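Long-range contacts in genome polyprotein (Rhinovirus C, PDB 6KU8), which probably cleaves the viral polyprotein as its 3C cysteine protease, and is bound here by the inhibitor rupintrivir: residues P41-C46 against D72-L77; V161-G166 against Y173-L178; K61-T66 against L77-Q82; E27-G32 against L105-T110. One frame throughout, in Å; residues are numbered along the deposited sequence.

In the fold
Two antiparallel beta domains make up this chymotrypsin-like protease, and the ligand lies between them. Interaction 1 and interaction 3 belong to the N-terminal six-stranded barrel. They share Leu-77 and strand 75-80, and their centres are about 10 Å apart. Interaction 2 is a hairpin of the C-terminal sheet, with its centre about 11 Å from that of interaction 1. Interaction 4 joins strand 26-34 of the barrel to the end of strand 100-107 of the C-terminal sheet. Along the chain it encloses interactions 1 and 3, and interaction 2 follows. Interactions 1 and 2 both touch AG7, with His-43 and His-164 at different parts of it; Phe-28 of interaction 4 also reaches it.

Interaction 1 of 4, residues P41-C46 against D72-L77; sequences PTHAEC and DTEITL. With AG7 (4-{2-(4-fluoro-benzyl)-6-methyl-5-[(5-methyl-isoxazole-3-carbonyl)-amino]-4-oxo-heptanoylamino}-5-(2-oxo-pyrrolidin-3-yl)-pentanoic acid ethyl ester), chain B.
Glu-74 OE2 takes a bond from the backbone His-43 N over 2.9 Å, on its syn lone pair. The ring atom His-43 ND1 probably donates to the same oxygen, but the modelled length is very short and therefore doubtful. The carboxylate lies at the edge of the imidazole, near its plane, and the two planes are 22° apart. His-43 takes a chi1 of 70°, which places CG between its backbone N and carbonyl carbon and turns the ring towards Glu-74. One face of the imidazole has AG7 C05 over its centre, 3.3 Å above the plane. Pro-41 CB lies on the opposite face, offset toward the rim. This His-carboxylate pair, with Cys-150 against the histidine, is consistent with the Cys-His-Glu triad of picornain 3C proteases. The fluorobenzyl group of the inhibitor starts over the His-43 face that C05 covers, and its ring carbon AG7 C08 comes 3.5 Å from Glu-74 CD.

The short 3-10 segment 42-44 is tied to the corner at Glu-74 by backbone too. Thr-42 N donates to Glu-74 O over 2.8 Å, from well above the carbonyl plane. Thr-42 OG1 and Thr-76 OG1 are 2.8 Å apart. A water accepts from Thr-42 OG1 and from Glu-74 N, and donates to Asp-72 OD1. Across that corner, Thr-73 OG1 accepts from Ile-75 N at 3.1 Å, forming an ST turn.

Interaction 2 of 4, residues V161-G166 against Y173-L178; sequences VAIHVG and YGAALL. With AG7 (4-{2-(4-fluoro-benzyl)-6-methyl-5-[(5-methyl-isoxazole-3-carbonyl)-amino]-4-oxo-heptanoylamino}-5-(2-oxo-pyrrolidin-3-yl)-pentanoic acid ethyl ester), chain B.
With chi1 at -176°, His-164 sets CG opposite its own backbone N, and ring atom ND1 comes 3.5 Å from Tyr-173 O. Tyr-173 has a chi1 of -49°, which keeps its ring beside its own backbone N and brings the ring edge at CD2 to within 3.6 Å of Gly-166 C. These residues sit in an antiparallel beta hairpin of strands 159-167 and 172-176, which contains a classic beta bulge. Val-165 and Gly-166 both face Tyr-173 there. Tyr-173 O accepts from both: Val-165 N at 2.9 Å in the carbonyl plane, and Gly-166 N at 3.2 Å, somewhat tilted from it. Tyr-173 N returns a bond to Gly-166 O. Further along the hairpin, Ile-163 and Ala-175 form a hydrogen-bonded pair, and Leu-177 N donates to Val-161 O.

The side chains add an apolar layer. Val-165 CG1 rests on Ala-175 CB at 4.0 Å. Leu-177 lays CG and CD1 along the backbone of Ala-162. Ile-75 of the N-terminal barrel touches Ile-163, Ala-175 and Leu-177, so this hairpin also forms part of the junction between the two domains.

Its other end lines the inhibitor site. The ring of His-164 is held at both nitrogens, since ND1 is hydrogen-bonded to Tyr-141 OH and NE2 points at the ligand's lactam, as in the S1 pocket of 3C proteases. AG7 N12 gives Val-165 O a weak bond. His-164 NE2 donates to AG7 O18 over 2.9 Å at 165°, with O18 at the edge of the ring.

Interaction 3 of 4, residues K61-T66 against L77-Q82; sequences KQCILT and LLWLDQ
Trp-79 turns the edge of its indole to Lys-61 O and reaches Cys-63 with NE1. Its CB is 3.7 Å from Lys-61 O. CG and then CD1 stay near the same oxygen, CD1 at 3.6 Å from Lys-61 O, which lies in the ring plane. CD1 also touches Lys-61 CB at 4.0 Å. NE1, the next ring atom, lies 3.9 Å from Cys-63 SG. The sulfur sits at the edge of the five-membered ring, 80° off the ring normal, which makes this an edge-on Cys sulfur-aromatic contact. A chi1 of -59° turns the indole alongside the Lys-61 side chain, both pointing the same way.

Along the backbone the two strands form a regular antiparallel ladder. Trp-79 N donates to Lys-61 O over 2.8 Å, while the return bond from Lys-61 N is weak. Cys-63 and Leu-77 exchange a pair of bonds, with 2.8 Å from Leu-77 N to Cys-63 O. Beyond that pair, Leu-65 CD1 packs on Leu-77 CD2 at 3.8 Å. On the other sheet face, Gln-62 CG lies alongside Leu-78 CD2.

The contact is a strand pairing in the N-terminal beta barrel. Strand 75-80 lies between strand 55-66 and strand 37-41. Leu-77, Leu-78 and Trp-79 also touch Val-39, Val-40 and Cys-37, respectively, of strand 37-41.

Interaction 4 of 4, residues E27-G32 against L105-T110; sequences EFNMLG and LATNVT
Here the two beta domains of the chymotrypsin-like fold meet: strand 26-34 of the N-terminal barrel lies against the end of strand 100-107 and the loop after it. Glu-27 OE1 accepts twice from Thr-110. The backbone Thr-110 N donates to Glu-27 OE1 over 3.0 Å at 159°, nearly in line with the C-O bond. The hydroxyl Thr-110 OG1 donates to Glu-27 OE1 over 2.7 Å, on the syn side and 16° out of the carboxylate plane. The two side chains cross at about a right angle. Glu-27 is extended beyond CG, which carries the carboxylate past Val-109 to Thr-110.

Val-109 packs against the base of the Glu-27 side chain. Its CG2 lies 4.0 Å from Glu-27 CB and about as far from the backbone carbon of Phe-28. Phe-28 turns the opposite way, to the ligand site, where it touches AG7 and Cys-150.

Asn-29 is the second polar residue facing the loop, and its amide is shared between two partners. ND2 is hydrogen-bonded to Gly-151 O, in the segment that carries Cys-150. A water donates to Asn-29 OD1 at 2.7 Å and to Asn-108 O at 2.8 Å, bridging the two domains. The Asn-29 and Thr-107 side chains pass antiparallel, with Asn-29 CB 3.1 Å from Thr-107 OG1.

Interaction 1 of 4, residues P41-C46 against D72-L77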
# COMPACT_ATOMS: atom_id res chain seq x y z
N PRO A 41 -4.06 -0.57 -3.70
CA PRO A 41 -4.73 0.73 -3.81
C PRO A 41 -6.11 0.55 -4.43
O PRO A 41 -6.30 -0.21 -5.38
CB PRO A 41 -3.79 1.55 -4.69
CG PRO A 41 -2.42 0.83 -4.54
CD PRO A 41 -2.81 -0.61 -4.50
N THR A 42 -7.10 1.25 -3.86
CA THR A 42 -8.47 1.15 -4.36
C THR A 42 -8.55 1.55 -5.83
O THR A 42 -9.30 0.94 -6.60
CB THR A 42 -9.41 2.02 -3.53
OG1 THR A 42 -9.42 1.53 -2.18
CG2 THR A 42 -10.84 1.96 -4.09
N HIS A 43 -7.78 2.56 -6.25
CA HIS A 43 -7.86 3.01 -7.64
C HIS A 43 -7.19 2.06 -8.63
O HIS A 43 -7.20 2.34 -9.83
CB HIS A 43 -7.28 4.42 -7.78
CG HIS A 43 -5.79 4.49 -7.62
ND1 HIS A 43 -5.18 4.89 -6.44
CD2 HIS A 43 -4.78 4.21 -8.49
CE1 HIS A 43 -3.86 4.86 -6.59
NE2 HIS A 43 -3.59 4.46 -7.82
N ALA A 44 -6.59 0.96 -8.17
CA ALA A 44 -6.19 -0.09 -9.10
C ALA A 44 -7.40 -0.80 -9.69
O ALA A 44 -7.28 -1.45 -10.73
CB ALA A 44 -5.26 -1.10 -8.42
N GLU A 45 -8.56 -0.68 -9.05
CA GLU A 45 -9.83 -1.21 -9.55
C GLU A 45 -9.76 -2.71 -9.82
O GLU A 45 -10.13 -3.19 -10.90
CB GLU A 45 -10.28 -0.45 -10.80
CG GLU A 45 -10.68 0.99 -10.49
CD GLU A 45 -11.02 1.78 -11.75
OE1 GLU A 45 -11.32 1.14 -12.79
OE2 GLU A 45 -10.98 3.03 -11.69
N CYS A 46 -9.30 -3.46 -8.82
CA CYS A 46 -9.19 -4.91 -8.99
C CYS A 46 -10.56 -5.53 -9.22
O CYS A 46 -11.56 -5.10 -8.65
CB CYS A 46 -8.51 -5.53 -7.77
SG CYS A 46 -6.81 -4.95 -7.51
N ASP A 72 -13.31 7.27 1.12
CA ASP A 72 -12.28 6.32 0.74
C ASP A 72 -10.99 6.54 1.52
O ASP A 72 -10.52 7.66 1.67
CB ASP A 72 -11.98 6.46 -0.75
CG ASP A 72 -13.00 5.77 -1.61
OD1 ASP A 72 -13.38 4.64 -1.25
OD2 ASP A 72 -13.40 6.35 -2.64
N THR A 73 -10.42 5.44 2.01
CA THR A 73 -9.04 5.47 2.49
C THR A 73 -8.04 5.24 1.36
O THR A 73 -6.83 5.44 1.57
CB THR A 73 -8.80 4.41 3.57
OG1 THR A 73 -8.90 3.10 2.97
CG2 THR A 73 -9.80 4.54 4.70
N GLU A 74 -8.49 4.81 0.18
CA GLU A 74 -7.67 4.38 -0.95
C GLU A 74 -7.07 3.00 -0.70
O GLU A 74 -6.29 2.51 -1.54
CB GLU A 74 -6.53 5.36 -1.27
CG GLU A 74 -6.55 6.02 -2.64
CD GLU A 74 -7.22 5.19 -3.74
OE1 GLU A 74 -8.44 5.27 -3.88
OE2 GLU A 74 -6.51 4.50 -4.50
N ILE A 75 -7.41 2.35 0.41
CA ILE A 75 -6.97 1.00 0.70
C ILE A 75 -8.11 0.02 0.43
O ILE A 75 -9.22 0.17 0.95
CB ILE A 75 -6.48 0.86 2.15
CG1 ILE A 75 -5.16 1.60 2.33
CG2 ILE A 75 -6.34 -0.61 2.50
CD1 ILE A 75 -4.83 1.84 3.74
N THR A 76 -7.81 -1.00 -0.37
CA THR A 76 -8.70 -2.13 -0.58
C THR A 76 -8.01 -3.39 -0.08
O THR A 76 -6.83 -3.60 -0.36
CB THR A 76 -9.06 -2.26 -2.06
OG1 THR A 76 -9.91 -1.17 -2.42
CG2 THR A 76 -9.75 -3.57 -2.33
N LEU A 77 -8.74 -4.20 0.70
CA LEU A 77 -8.27 -5.51 1.14
C LEU A 77 -8.73 -6.56 0.14
O LEU A 77 -9.90 -6.57 -0.25
CB LEU A 77 -8.81 -5.87 2.53
CG LEU A 77 -8.63 -4.94 3.74
CD1 LEU A 77 -9.00 -5.66 5.02
CD2 LEU A 77 -7.21 -4.41 3.82
C01 AG7 B . -2.96 11.00 -8.53
C02 AG7 B . -3.78 9.83 -9.05
O03 AG7 B . -1.91 10.91 -7.96
C04 AG7 B . -3.44 8.48 -8.42
C05 AG7 B . -4.64 7.62 -8.77
C06 AG7 B . -5.81 7.90 -7.82
C07 AG7 B . -5.61 7.87 -6.44
C08 AG7 B . -6.66 8.12 -5.58
C09 AG7 B . -7.92 8.41 -6.07
C10 AG7 B . -8.14 8.44 -7.44
C11 AG7 B . -7.08 8.19 -8.31
N12 AG7 B . -1.05 7.41 -8.35
C13 AG7 B . 0.18 7.11 -9.11
C14 AG7 B . 1.28 7.77 -8.29
C15 AG7 B . 1.22 9.33 -8.48
C16 AG7 B . 2.60 9.96 -7.92
N17 AG7 B . 2.97 10.94 -8.73
O18 AG7 B . 3.18 9.60 -6.95
C19 AG7 B . 0.53 5.66 -9.45
C20 AG7 B . -0.74 4.82 -9.66
C21 AG7 B . -0.81 4.85 -11.17
O22 AG7 B . -2.03 4.95 -11.83
O23 AG7 B . 0.21 4.83 -11.76
C47 AG7 B . -2.13 8.05 -9.08
O48 AG7 B . -1.97 8.26 -10.23
C50 AG7 B . -1.86 5.02 -13.21
C53 AG7 B . -3.21 4.76 -13.88
C57 AG7 B . -3.66 12.30 -8.86
N58 AG7 B . -3.00 13.37 -8.20
C59 AG7 B . -3.79 14.45 -7.74
O60 AG7 B . -4.97 14.57 -7.83
C78 AG7 B . -3.58 12.60 -10.36
C81 AG7 B . -4.44 13.80 -10.78
F1 AG7 B . -8.95 8.67 -5.21
C82 AG7 B . -2.12 12.83 -10.75
C83 AG7 B . 1.96 11.07 -9.86
C84 AG7 B . 1.13 9.71 -9.76
C1 AG7 B . -2.89 15.46 -7.13
O HOH W 1 -10.85 3.19 -0.39
O HOH W 2 -10.95 -1.61 -4.93

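Interaction 2 of 4, residues V161-G166 against Y173-L178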
# COMPACT_ATOMS: atom_id res chain seq x y z
N VAL A 161 3.88 1.48 7.54
CA VAL A 161 3.11 2.63 7.95
C VAL A 161 2.12 3.12 6.90
O VAL A 161 1.12 3.76 7.27
CB VAL A 161 4.11 3.74 8.37
CG1 VAL A 161 4.00 5.01 7.55
CG2 VAL A 161 4.11 3.95 9.88
N ALA A 162 2.32 2.81 5.62
CA ALA A 162 1.38 3.24 4.59
C ALA A 162 1.69 2.50 3.30
O ALA A 162 2.74 1.87 3.16
CB ALA A 162 1.46 4.76 4.35
N ILE A 163 0.74 2.55 2.36
CA ILE A 163 1.00 2.23 0.96
C ILE A 163 0.86 3.52 0.15
O ILE A 163 -0.02 4.35 0.43
CB ILE A 163 0.09 1.11 0.42
CG1 ILE A 163 -1.38 1.56 0.43
CG2 ILE A 163 0.37 -0.21 1.20
CD1 ILE A 163 -2.33 0.62 -0.31
N HIS A 164 1.73 3.68 -0.83
CA HIS A 164 1.75 4.90 -1.62
C HIS A 164 0.53 4.94 -2.54
O HIS A 164 0.24 3.95 -3.23
CB HIS A 164 3.02 4.96 -2.47
CG HIS A 164 3.12 6.24 -3.23
ND1 HIS A 164 3.36 7.44 -2.61
CD2 HIS A 164 2.92 6.52 -4.54
CE1 HIS A 164 3.36 8.40 -3.51
NE2 HIS A 164 3.08 7.87 -4.68
N VAL A 165 -0.18 6.08 -2.58
CA VAL A 165 -1.40 6.11 -3.38
C VAL A 165 -1.53 7.34 -4.28
O VAL A 165 -2.38 7.36 -5.17
CB VAL A 165 -2.66 5.97 -2.49
CG1 VAL A 165 -2.71 4.60 -1.82
CG2 VAL A 165 -2.73 7.11 -1.46
N GLY A 166 -0.71 8.36 -4.08
CA GLY A 166 -0.78 9.50 -4.99
C GLY A 166 0.35 10.49 -4.81
O GLY A 166 1.21 10.33 -3.94
N TYR A 173 1.52 11.07 -1.22
CA TYR A 173 0.48 10.78 -0.24
C TYR A 173 0.42 9.26 -0.07
O TYR A 173 0.36 8.53 -1.06
CB TYR A 173 -0.89 11.31 -0.68
CG TYR A 173 -0.88 12.75 -1.13
CD1 TYR A 173 -1.00 13.79 -0.23
CD2 TYR A 173 -0.75 13.07 -2.48
CE1 TYR A 173 -0.99 15.12 -0.64
CE2 TYR A 173 -0.72 14.39 -2.91
CZ TYR A 173 -0.84 15.41 -1.99
OH TYR A 173 -0.83 16.71 -2.42
N GLY A 174 0.45 8.82 1.17
CA GLY A 174 0.29 7.41 1.50
C GLY A 174 -0.98 7.20 2.30
O GLY A 174 -1.32 8.01 3.16
N ALA A 175 -1.68 6.10 2.01
CA ALA A 175 -2.83 5.72 2.82
C ALA A 175 -2.34 5.07 4.11
O ALA A 175 -1.61 4.07 4.06
CB ALA A 175 -3.74 4.75 2.04
N ALA A 176 -2.71 5.63 5.25
CA ALA A 176 -2.23 5.10 6.52
C ALA A 176 -2.66 3.64 6.68
O ALA A 176 -3.83 3.29 6.44
CB ALA A 176 -2.74 5.93 7.70
N LEU A 177 -1.71 2.79 7.04
CA LEU A 177 -2.02 1.42 7.46
C LEU A 177 -2.25 1.44 8.97
O LEU A 177 -1.38 1.88 9.72
CB LEU A 177 -0.88 0.46 7.09
CG LEU A 177 -0.67 0.21 5.60
CD1 LEU A 177 0.68 -0.47 5.39
CD2 LEU A 177 -1.80 -0.65 5.02
N LEU A 178 -3.44 1.02 9.40
CA LEU A 178 -3.78 1.00 10.82
C LEU A 178 -4.15 -0.42 11.23
O LEU A 178 -4.87 -1.12 10.51
CB LEU A 178 -4.91 1.98 11.14
CG LEU A 178 -4.64 3.42 10.71
CD1 LEU A 178 -5.92 4.26 10.75
CD2 LEU A 178 -3.54 4.05 11.57
C01 AG7 B . -2.96 11.00 -8.53
C02 AG7 B . -3.78 9.83 -9.05
O03 AG7 B . -1.91 10.91 -7.96
C04 AG7 B . -3.44 8.48 -8.42
C05 AG7 B . -4.64 7.62 -8.77
C06 AG7 B . -5.81 7.90 -7.82
C07 AG7 B . -5.61 7.87 -6.44
C08 AG7 B . -6.66 8.12 -5.58
C09 AG7 B . -7.92 8.41 -6.07
C10 AG7 B . -8.14 8.44 -7.44
C11 AG7 B . -7.08 8.19 -8.31
N12 AG7 B . -1.05 7.41 -8.35
C13 AG7 B . 0.18 7.11 -9.11
C14 AG7 B . 1.28 7.77 -8.29
C15 AG7 B . 1.22 9.33 -8.48
C16 AG7 B . 2.60 9.96 -7.92
N17 AG7 B . 2.97 10.94 -8.73
O18 AG7 B . 3.18 9.60 -6.95
C19 AG7 B . 0.53 5.66 -9.45
C20 AG7 B . -0.74 4.82 -9.66
C21 AG7 B . -0.81 4.85 -11.17
O22 AG7 B . -2.03 4.95 -11.83
O23 AG7 B . 0.21 4.83 -11.76
C47 AG7 B . -2.13 8.05 -9.08
O48 AG7 B . -1.97 8.26 -10.23
C50 AG7 B . -1.86 5.02 -13.21
C53 AG7 B . -3.21 4.76 -13.88
C57 AG7 B . -3.66 12.30 -8.86
N58 AG7 B . -3.00 13.37 -8.20
C59 AG7 B . -3.79 14.45 -7.74
O60 AG7 B . -4.97 14.57 -7.83
C78 AG7 B . -3.58 12.60 -10.36
C81 AG7 B . -4.44 13.80 -10.78
F1 AG7 B . -8.95 8.67 -5.21
C82 AG7 B . -2.12 12.83 -10.75
C83 AG7 B . 1.96 11.07 -9.86
C84 AG7 B . 1.13 9.71 -9.76
C1 AG7 B . -2.89 15.46 -7.13
O HOH W 3 0.13 4.28 9.71

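Interaction 3 of 4, residues K61-T66 against L77-Q82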
# COMPACT_ATOMS: atom_id res chain seq x y z
N LYS A 61 -12.99 -12.35 -1.58
CA LYS A 61 -13.71 -11.21 -1.03
C LYS A 61 -12.83 -9.98 -1.17
O LYS A 61 -11.61 -10.06 -1.05
CB LYS A 61 -14.08 -11.43 0.44
CG LYS A 61 -14.73 -10.23 1.13
CD LYS A 61 -15.16 -10.56 2.56
CE LYS A 61 -16.06 -9.47 3.16
NZ LYS A 61 -16.80 -9.95 4.37
N GLN A 62 -13.48 -8.84 -1.45
CA GLN A 62 -12.82 -7.55 -1.60
C GLN A 62 -13.48 -6.57 -0.63
O GLN A 62 -14.71 -6.52 -0.55
CB GLN A 62 -12.93 -7.07 -3.06
CG GLN A 62 -12.46 -5.64 -3.33
CD GLN A 62 -12.38 -5.32 -4.83
OE1 GLN A 62 -12.50 -6.21 -5.67
NE2 GLN A 62 -12.16 -4.05 -5.15
N CYS A 63 -12.68 -5.85 0.16
CA CYS A 63 -13.21 -4.85 1.09
C CYS A 63 -12.58 -3.50 0.79
O CYS A 63 -11.38 -3.30 1.00
CB CYS A 63 -12.94 -5.23 2.55
SG CYS A 63 -13.42 -6.90 3.00
N ILE A 64 -13.39 -2.55 0.33
CA ILE A 64 -12.92 -1.20 0.04
C ILE A 64 -13.07 -0.41 1.34
O ILE A 64 -14.18 -0.16 1.79
CB ILE A 64 -13.71 -0.58 -1.12
CG1 ILE A 64 -13.51 -1.42 -2.38
CG2 ILE A 64 -13.30 0.87 -1.35
CD1 ILE A 64 -14.44 -1.07 -3.53
N LEU A 65 -11.95 -0.05 1.95
CA LEU A 65 -11.98 0.53 3.28
C LEU A 65 -12.32 2.01 3.24
O LEU A 65 -11.82 2.77 2.40
CB LEU A 65 -10.63 0.34 3.98
CG LEU A 65 -10.27 -1.12 4.28
CD1 LEU A 65 -8.91 -1.21 4.97
CD2 LEU A 65 -11.37 -1.78 5.12
N THR A 66 -13.13 2.41 4.21
CA THR A 66 -13.71 3.73 4.30
C THR A 66 -13.58 4.18 5.75
O THR A 66 -13.42 3.35 6.65
CB THR A 66 -15.17 3.66 3.81
OG1 THR A 66 -15.37 4.58 2.73
CG2 THR A 66 -16.15 3.90 4.93
N LEU A 77 -8.74 -4.20 0.70
CA LEU A 77 -8.27 -5.51 1.14
C LEU A 77 -8.73 -6.56 0.14
O LEU A 77 -9.90 -6.57 -0.25
CB LEU A 77 -8.81 -5.87 2.53
CG LEU A 77 -8.63 -4.94 3.74
CD1 LEU A 77 -9.00 -5.66 5.02
CD2 LEU A 77 -7.21 -4.41 3.82
N LEU A 78 -7.82 -7.43 -0.28
CA LEU A 78 -8.17 -8.59 -1.09
C LEU A 78 -7.96 -9.84 -0.27
O LEU A 78 -6.89 -10.02 0.33
CB LEU A 78 -7.34 -8.67 -2.37
CG LEU A 78 -7.27 -7.45 -3.28
CD1 LEU A 78 -6.33 -7.76 -4.43
CD2 LEU A 78 -8.67 -7.06 -3.75
N TRP A 79 -8.97 -10.70 -0.21
CA TRP A 79 -8.82 -12.04 0.35
C TRP A 79 -8.73 -12.98 -0.84
O TRP A 79 -9.68 -13.12 -1.61
CB TRP A 79 -9.98 -12.40 1.28
CG TRP A 79 -10.16 -11.45 2.45
CD1 TRP A 79 -10.82 -10.25 2.43
CD2 TRP A 79 -9.71 -11.65 3.80
NE1 TRP A 79 -10.79 -9.68 3.68
CE2 TRP A 79 -10.12 -10.52 4.54
CE3 TRP A 79 -9.01 -12.67 4.44
CZ2 TRP A 79 -9.85 -10.39 5.90
CZ3 TRP A 79 -8.73 -12.53 5.80
CH2 TRP A 79 -9.15 -11.40 6.51
N LEU A 80 -7.57 -13.61 -0.99
CA LEU A 80 -7.18 -14.31 -2.20
C LEU A 80 -7.36 -15.82 -2.07
O LEU A 80 -7.16 -16.40 -1.00
CB LEU A 80 -5.72 -14.00 -2.53
CG LEU A 80 -5.46 -12.50 -2.67
CD1 LEU A 80 -3.95 -12.22 -2.71
CD2 LEU A 80 -6.12 -12.00 -3.92
N ASP A 81 -7.72 -16.45 -3.19
CA ASP A 81 -7.91 -17.90 -3.22
C ASP A 81 -6.58 -18.57 -3.54
O ASP A 81 -6.29 -18.96 -4.67
CB ASP A 81 -8.99 -18.27 -4.24
CG ASP A 81 -9.39 -19.73 -4.15
OD1 ASP A 81 -9.13 -20.36 -3.10
OD2 ASP A 81 -9.96 -20.25 -5.12
N GLN A 82 -5.75 -18.69 -2.51
CA GLN A 82 -4.40 -19.22 -2.62
C GLN A 82 -4.11 -20.08 -1.40
O GLN A 82 -4.73 -19.91 -0.35
CB GLN A 82 -3.34 -18.10 -2.72
CG GLN A 82 -3.11 -17.40 -1.37
CD GLN A 82 -2.26 -16.14 -1.44
OE1 GLN A 82 -2.10 -15.54 -2.51
NE2 GLN A 82 -1.74 -15.71 -0.29

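Interaction 4 of 4, residues E27-G32 against L105-T110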
# COMPACT_ATOMS: atom_id res chain seq x y z
N GLU A 27 0.44 -1.53 -13.54
CA GLU A 27 1.12 -2.37 -12.56
C GLU A 27 1.17 -1.66 -11.21
O GLU A 27 1.52 -0.49 -11.13
CB GLU A 27 2.54 -2.70 -13.01
CG GLU A 27 2.65 -3.80 -14.04
CD GLU A 27 4.10 -4.21 -14.28
OE1 GLU A 27 5.02 -3.45 -13.91
OE2 GLU A 27 4.30 -5.32 -14.81
N PHE A 28 0.83 -2.40 -10.16
CA PHE A 28 0.86 -1.90 -8.79
C PHE A 28 1.64 -2.88 -7.94
O PHE A 28 1.79 -4.05 -8.29
CB PHE A 28 -0.55 -1.74 -8.20
CG PHE A 28 -1.43 -0.79 -8.97
CD1 PHE A 28 -2.05 -1.20 -10.14
CD2 PHE A 28 -1.63 0.51 -8.51
CE1 PHE A 28 -2.85 -0.31 -10.86
CE2 PHE A 28 -2.44 1.39 -9.21
CZ PHE A 28 -3.04 0.99 -10.38
N ASN A 29 2.12 -2.38 -6.80
CA ASN A 29 2.66 -3.25 -5.76
C ASN A 29 1.52 -3.71 -4.86
O ASN A 29 0.69 -2.89 -4.43
CB ASN A 29 3.73 -2.55 -4.92
CG ASN A 29 4.31 -3.47 -3.87
OD1 ASN A 29 4.85 -4.52 -4.18
ND2 ASN A 29 4.19 -3.07 -2.61
N MET A 30 1.48 -5.01 -4.58
CA MET A 30 0.53 -5.60 -3.66
C MET A 30 1.27 -6.06 -2.41
O MET A 30 2.29 -6.75 -2.50
CB MET A 30 -0.19 -6.79 -4.31
CG MET A 30 -1.29 -7.42 -3.42
SD MET A 30 -1.83 -9.06 -4.02
CE MET A 30 -0.57 -10.11 -3.26
N LEU A 31 0.77 -5.67 -1.24
CA LEU A 31 1.41 -5.96 0.04
C LEU A 31 0.57 -7.00 0.79
O LEU A 31 -0.52 -6.69 1.26
CB LEU A 31 1.58 -4.70 0.87
CG LEU A 31 1.94 -4.94 2.34
CD1 LEU A 31 3.33 -5.56 2.44
CD2 LEU A 31 1.87 -3.63 3.12
N GLY A 32 1.10 -8.21 0.92
CA GLY A 32 0.45 -9.19 1.78
C GLY A 32 0.59 -8.79 3.24
O GLY A 32 1.63 -8.29 3.68
N LEU A 105 10.31 4.53 0.78
CA LEU A 105 9.33 3.98 -0.15
C LEU A 105 9.99 2.83 -0.89
O LEU A 105 11.09 2.98 -1.43
CB LEU A 105 8.83 5.04 -1.14
CG LEU A 105 7.94 4.56 -2.31
CD1 LEU A 105 6.79 3.79 -1.79
CD2 LEU A 105 7.43 5.75 -3.13
N ALA A 106 9.33 1.66 -0.89
CA ALA A 106 9.89 0.48 -1.54
C ALA A 106 8.80 -0.17 -2.38
O ALA A 106 7.66 -0.31 -1.93
CB ALA A 106 10.46 -0.52 -0.53
N THR A 107 9.16 -0.55 -3.60
CA THR A 107 8.23 -1.25 -4.46
C THR A 107 9.05 -2.14 -5.39
O THR A 107 10.28 -2.09 -5.41
CB THR A 107 7.36 -0.28 -5.25
OG1 THR A 107 6.27 -0.98 -5.85
CG2 THR A 107 8.19 0.44 -6.31
N ASN A 108 8.34 -2.98 -6.15
CA ASN A 108 9.00 -3.81 -7.15
C ASN A 108 8.07 -3.96 -8.34
O ASN A 108 7.11 -4.72 -8.29
CB ASN A 108 9.38 -5.18 -6.63
CG ASN A 108 10.18 -5.95 -7.64
OD1 ASN A 108 11.04 -5.37 -8.31
ND2 ASN A 108 9.89 -7.23 -7.80
N VAL A 109 8.43 -3.29 -9.43
CA VAL A 109 7.52 -3.09 -10.53
C VAL A 109 8.40 -2.86 -11.76
O VAL A 109 9.60 -2.61 -11.62
CB VAL A 109 6.57 -1.92 -10.14
CG1 VAL A 109 6.75 -0.66 -10.95
CG2 VAL A 109 5.13 -2.41 -9.96
N THR A 110 7.84 -3.05 -12.95
CA THR A 110 8.69 -3.05 -14.15
C THR A 110 9.46 -1.74 -14.29
O THR A 110 10.65 -1.74 -14.64
CB THR A 110 7.87 -3.32 -15.41
OG1 THR A 110 7.13 -4.54 -15.28
CG2 THR A 110 8.81 -3.43 -16.63
O HOH W 4 5.91 -6.05 -6.19